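Local coordinates for protein C2 toxin component I (Clostridium botulinum, PDB 2J3X) that probably serves as the enzymatic half of a binary toxin, transferring ADP-ribose from NAD to actin inside the target cell, at residues Ile156-Pro169 / Ile203-Leu215. The protein carries 2 engineered substitutions. Residues are numbered along the deposited sequence; the frame is centred on the assembly and turned at random.
Sequences INESVPVIVKTRVP and IKGKDYILIEGSL
Five backbone hydrogen bonds join two parallel strands, running from I209 N to P161 O (2.9 Å) as far as G213 N to K165 O (2.9 Å). Beyond them a side chain takes over: T166 places its hydroxyl anti to the backbone N (chi1 -167°), where OG1 donates to G213 O at 2.7 Å from above the carbonyl plane. The strands then splay, and a water spans the gap between R167 O and L215 N. At the other end, between a type I turn and the start of strand 206-215, one of two conformers of E158 forms a salt bridge from OE1 to K206 NZ at 2.8 Å, so this link is not certain to be constant. K165, fully extended, lies alongside E212; their charged ends stay 4.9 Å apart (NZ to OE2) and share a water.

Packing differs on the two faces. On one, I163 CD1 sits over the Y208 ring in a CH-pi contact, 3.9 Å from its centroid, and meets I203 CD1 tip to tip at 3.6 Å; V160 O lies in plane at the ring edge, and R116 adds a cation-pi contact. On the other, V162 and V164 pack against I211 CD1. This parallel pair belongs to the mixed sheet of the N-terminal ADP-ribosyltransferase-like domain, flanked by antiparallel strands 98-102 and 191-203, while helix 126-136 covers I209 and I211.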
# COMPACT_ATOMS: atom_id res chain seq x y z
N ILE A 156 -15.42 -8.86 -16.15
CA ILE A 156 -14.09 -9.00 -16.76
C ILE A 156 -13.93 -8.02 -17.92
O ILE A 156 -14.75 -8.03 -18.84
CB ILE A 156 -13.87 -10.43 -17.22
CG1 ILE A 156 -13.92 -11.38 -16.02
CG2 ILE A 156 -12.52 -10.56 -18.00
CD1 ILE A 156 -14.02 -12.84 -16.44
N ASN A 157 -12.93 -7.13 -17.84
CA ASN A 157 -12.54 -6.26 -18.95
C ASN A 157 -11.67 -7.08 -19.89
O ASN A 157 -10.56 -7.47 -19.52
CB ASN A 157 -11.74 -5.10 -18.38
CG ASN A 157 -11.34 -4.07 -19.44
OD1 ASN A 157 -11.26 -4.38 -20.64
ND2 ASN A 157 -11.09 -2.84 -18.99
N GLU A 158 -12.15 -7.37 -21.11
CA GLU A 158 -11.45 -8.25 -22.04
C GLU A 158 -10.07 -7.70 -22.40
O GLU A 158 -9.16 -8.46 -22.77
CB GLU A 158 -12.26 -8.48 -23.32
CG GLU A 158 -12.37 -7.27 -24.27
CD GLU A 158 -13.18 -7.55 -25.54
OE1 GLU A 158 -13.88 -8.59 -25.58
OE2 GLU A 158 -13.14 -6.74 -26.49
N SER A 159 -9.90 -6.39 -22.26
CA SER A 159 -8.62 -5.80 -22.62
C SER A 159 -7.53 -6.00 -21.54
O SER A 159 -6.36 -5.68 -21.80
CB SER A 159 -8.77 -4.31 -22.94
OG SER A 159 -8.92 -3.55 -21.72
N VAL A 160 -7.92 -6.47 -20.34
CA VAL A 160 -7.00 -6.61 -19.19
C VAL A 160 -6.70 -8.11 -19.12
O VAL A 160 -7.62 -8.90 -18.96
CB VAL A 160 -7.65 -6.10 -17.89
CG1 VAL A 160 -6.74 -6.39 -16.66
CG2 VAL A 160 -7.96 -4.55 -17.99
N PRO A 161 -5.43 -8.52 -19.35
CA PRO A 161 -5.10 -9.92 -19.57
C PRO A 161 -4.92 -10.77 -18.30
O PRO A 161 -4.52 -11.91 -18.41
CB PRO A 161 -3.79 -9.84 -20.35
CG PRO A 161 -3.13 -8.59 -19.78
CD PRO A 161 -4.26 -7.62 -19.65
N VAL A 162 -5.19 -10.19 -17.13
CA VAL A 162 -5.23 -10.98 -15.88
C VAL A 162 -6.59 -10.84 -15.22
O VAL A 162 -7.28 -9.80 -15.34
CB VAL A 162 -4.12 -10.56 -14.87
CG1 VAL A 162 -2.76 -10.62 -15.60
CG2 VAL A 162 -4.42 -9.19 -14.27
N ILE A 163 -6.97 -11.89 -14.49
CA ILE A 163 -8.25 -11.92 -13.74
C ILE A 163 -7.83 -12.38 -12.36
O ILE A 163 -7.12 -13.35 -12.24
CB ILE A 163 -9.27 -12.91 -14.36
CG1 ILE A 163 -9.75 -12.45 -15.75
CG2 ILE A 163 -10.52 -13.03 -13.49
CD1 ILE A 163 -10.34 -13.60 -16.51
N VAL A 164 -8.24 -11.67 -11.30
CA VAL A 164 -7.93 -12.07 -9.97
C VAL A 164 -9.19 -12.47 -9.24
O VAL A 164 -10.05 -11.64 -9.03
CB VAL A 164 -7.23 -10.88 -9.21
CG1 VAL A 164 -6.80 -11.30 -7.80
CG2 VAL A 164 -5.99 -10.41 -10.04
N LYS A 165 -9.29 -13.75 -8.90
CA LYS A 165 -10.50 -14.34 -8.25
C LYS A 165 -10.17 -14.58 -6.78
O LYS A 165 -9.05 -15.01 -6.46
CB LYS A 165 -10.83 -15.67 -8.93
CG LYS A 165 -12.14 -16.30 -8.48
CD LYS A 165 -12.43 -17.57 -9.30
CE LYS A 165 -13.68 -18.20 -8.87
NZ LYS A 165 -13.84 -19.42 -9.78
N THR A 166 -11.08 -14.23 -5.89
CA THR A 166 -10.86 -14.39 -4.47
C THR A 166 -12.17 -14.75 -3.78
O THR A 166 -13.22 -14.75 -4.39
CB THR A 166 -10.23 -13.12 -3.83
OG1 THR A 166 -9.76 -13.44 -2.51
CG2 THR A 166 -11.25 -11.99 -3.73
N ARG A 167 -12.08 -15.07 -2.51
CA ARG A 167 -13.24 -15.34 -1.64
C ARG A 167 -13.20 -14.35 -0.48
O ARG A 167 -12.20 -14.29 0.26
CB ARG A 167 -13.10 -16.78 -1.15
CG ARG A 167 -14.13 -17.26 -0.12
CD ARG A 167 -13.94 -18.75 0.04
NE ARG A 167 -15.11 -19.36 0.67
CZ ARG A 167 -15.84 -20.38 0.20
NH1 ARG A 167 -15.55 -21.01 -0.95
NH2 ARG A 167 -16.88 -20.78 0.91
N VAL A 168 -14.28 -13.60 -0.28
CA VAL A 168 -14.38 -12.70 0.83
C VAL A 168 -15.09 -13.44 1.97
O VAL A 168 -16.18 -13.98 1.76
CB VAL A 168 -15.24 -11.48 0.47
CG1 VAL A 168 -15.29 -10.49 1.66
CG2 VAL A 168 -14.72 -10.84 -0.83
N PRO A 169 -14.47 -13.47 3.17
CA PRO A 169 -15.07 -14.15 4.32
C PRO A 169 -16.38 -13.58 4.84
O PRO A 169 -16.57 -12.36 4.85
CB PRO A 169 -13.96 -14.08 5.39
CG PRO A 169 -12.69 -13.94 4.56
CD PRO A 169 -13.12 -12.97 3.49
N ILE A 203 -11.70 -17.60 -21.95
CA ILE A 203 -13.06 -17.28 -21.62
C ILE A 203 -13.63 -16.53 -22.79
O ILE A 203 -13.06 -15.52 -23.21
CB ILE A 203 -13.15 -16.36 -20.36
CG1 ILE A 203 -12.64 -17.08 -19.11
CG2 ILE A 203 -14.60 -15.87 -20.18
CD1 ILE A 203 -12.44 -16.16 -17.85
N LYS A 204 -14.77 -17.00 -23.32
CA LYS A 204 -15.39 -16.41 -24.54
C LYS A 204 -14.32 -16.13 -25.62
O LYS A 204 -14.29 -15.05 -26.23
CB LYS A 204 -16.19 -15.13 -24.24
CG LYS A 204 -17.48 -15.29 -23.37
CD LYS A 204 -18.30 -13.96 -23.36
CE LYS A 204 -19.31 -13.85 -24.55
NZ LYS A 204 -20.05 -12.50 -24.62
N GLY A 205 -13.44 -17.12 -25.83
CA GLY A 205 -12.49 -17.07 -26.92
C GLY A 205 -11.31 -16.13 -26.68
O GLY A 205 -10.50 -15.90 -27.60
N LYS A 206 -11.20 -15.58 -25.46
CA LYS A 206 -10.03 -14.73 -25.14
C LYS A 206 -9.16 -15.38 -24.05
O LYS A 206 -9.70 -16.03 -23.18
CB LYS A 206 -10.52 -13.33 -24.72
CG LYS A 206 -11.34 -12.65 -25.85
CD LYS A 206 -11.08 -11.14 -25.86
CE LYS A 206 -11.55 -10.51 -27.16
NZ LYS A 206 -13.04 -10.66 -27.31
N ASP A 207 -7.83 -15.18 -24.08
CA ASP A 207 -6.93 -15.75 -23.06
C ASP A 207 -6.49 -14.80 -21.95
O ASP A 207 -6.27 -13.59 -22.19
CB ASP A 207 -5.68 -16.30 -23.70
CG ASP A 207 -6.00 -17.52 -24.56
OD1 ASP A 207 -7.14 -17.64 -25.03
OD2 ASP A 207 -5.12 -18.34 -24.76
N TYR A 208 -6.39 -15.38 -20.74
CA TYR A 208 -6.12 -14.60 -19.52
C TYR A 208 -5.25 -15.41 -18.61
O TYR A 208 -5.29 -16.66 -18.59
CB TYR A 208 -7.42 -14.32 -18.74
CG TYR A 208 -8.45 -13.57 -19.49
CD1 TYR A 208 -9.38 -14.24 -20.31
CD2 TYR A 208 -8.56 -12.16 -19.36
CE1 TYR A 208 -10.39 -13.50 -21.01
CE2 TYR A 208 -9.57 -11.45 -20.05
CZ TYR A 208 -10.45 -12.11 -20.86
OH TYR A 208 -11.46 -11.42 -21.55
N ILE A 209 -4.44 -14.73 -17.81
CA ILE A 209 -3.89 -15.42 -16.64
C ILE A 209 -4.94 -15.26 -15.51
O ILE A 209 -5.27 -14.13 -15.11
CB ILE A 209 -2.54 -14.84 -16.21
CG1 ILE A 209 -1.47 -15.19 -17.28
CG2 ILE A 209 -2.09 -15.47 -14.84
CD1 ILE A 209 -0.06 -14.59 -16.98
N LEU A 210 -5.45 -16.40 -15.03
CA LEU A 210 -6.44 -16.42 -13.93
C LEU A 210 -5.64 -16.68 -12.67
O LEU A 210 -4.97 -17.71 -12.52
CB LEU A 210 -7.46 -17.54 -14.16
CG LEU A 210 -8.48 -17.76 -13.03
CD1 LEU A 210 -9.41 -16.50 -12.85
CD2 LEU A 210 -9.29 -19.05 -13.41
N ILE A 211 -5.72 -15.72 -11.77
CA ILE A 211 -4.98 -15.76 -10.52
C ILE A 211 -5.97 -16.01 -9.41
O ILE A 211 -6.97 -15.28 -9.29
CB ILE A 211 -4.26 -14.42 -10.27
CG1 ILE A 211 -3.24 -14.14 -11.38
CG2 ILE A 211 -3.65 -14.38 -8.81
CD1 ILE A 211 -2.87 -12.66 -11.48
N GLU A 212 -5.70 -17.02 -8.59
CA GLU A 212 -6.46 -17.20 -7.33
C GLU A 212 -5.68 -16.47 -6.24
O GLU A 212 -4.51 -16.77 -5.98
CB GLU A 212 -6.52 -18.68 -6.94
CG GLU A 212 -7.12 -19.60 -7.98
CD GLU A 212 -8.58 -19.27 -8.34
OE1 GLU A 212 -9.32 -18.70 -7.48
OE2 GLU A 212 -8.97 -19.61 -9.49
N GLY A 213 -6.33 -15.50 -5.62
CA GLY A 213 -5.67 -14.73 -4.54
C GLY A 213 -6.38 -14.82 -3.22
O GLY A 213 -7.62 -14.99 -3.18
N SER A 214 -5.63 -14.67 -2.13
CA SER A 214 -6.26 -14.62 -0.80
C SER A 214 -6.38 -13.19 -0.40
O SER A 214 -5.43 -12.44 -0.54
CB SER A 214 -5.39 -15.29 0.31
OG SER A 214 -5.22 -16.64 0.00
N LEU A 215 -7.53 -12.83 0.13
CA LEU A 215 -7.73 -11.48 0.63
C LEU A 215 -7.06 -11.40 1.99
O LEU A 215 -7.34 -12.24 2.86
CB LEU A 215 -9.23 -11.23 0.78
CG LEU A 215 -9.71 -9.80 0.94
CD1 LEU A 215 -9.47 -9.04 -0.36
CD2 LEU A 215 -11.24 -9.87 1.28
O HOH W 1 -9.54 -17.78 -5.05
O HOH W 2 -11.59 -21.01 -9.71
O HOH W 3 -9.54 -14.81 0.49
O HOH W 4 -9.57 -16.78 -2.06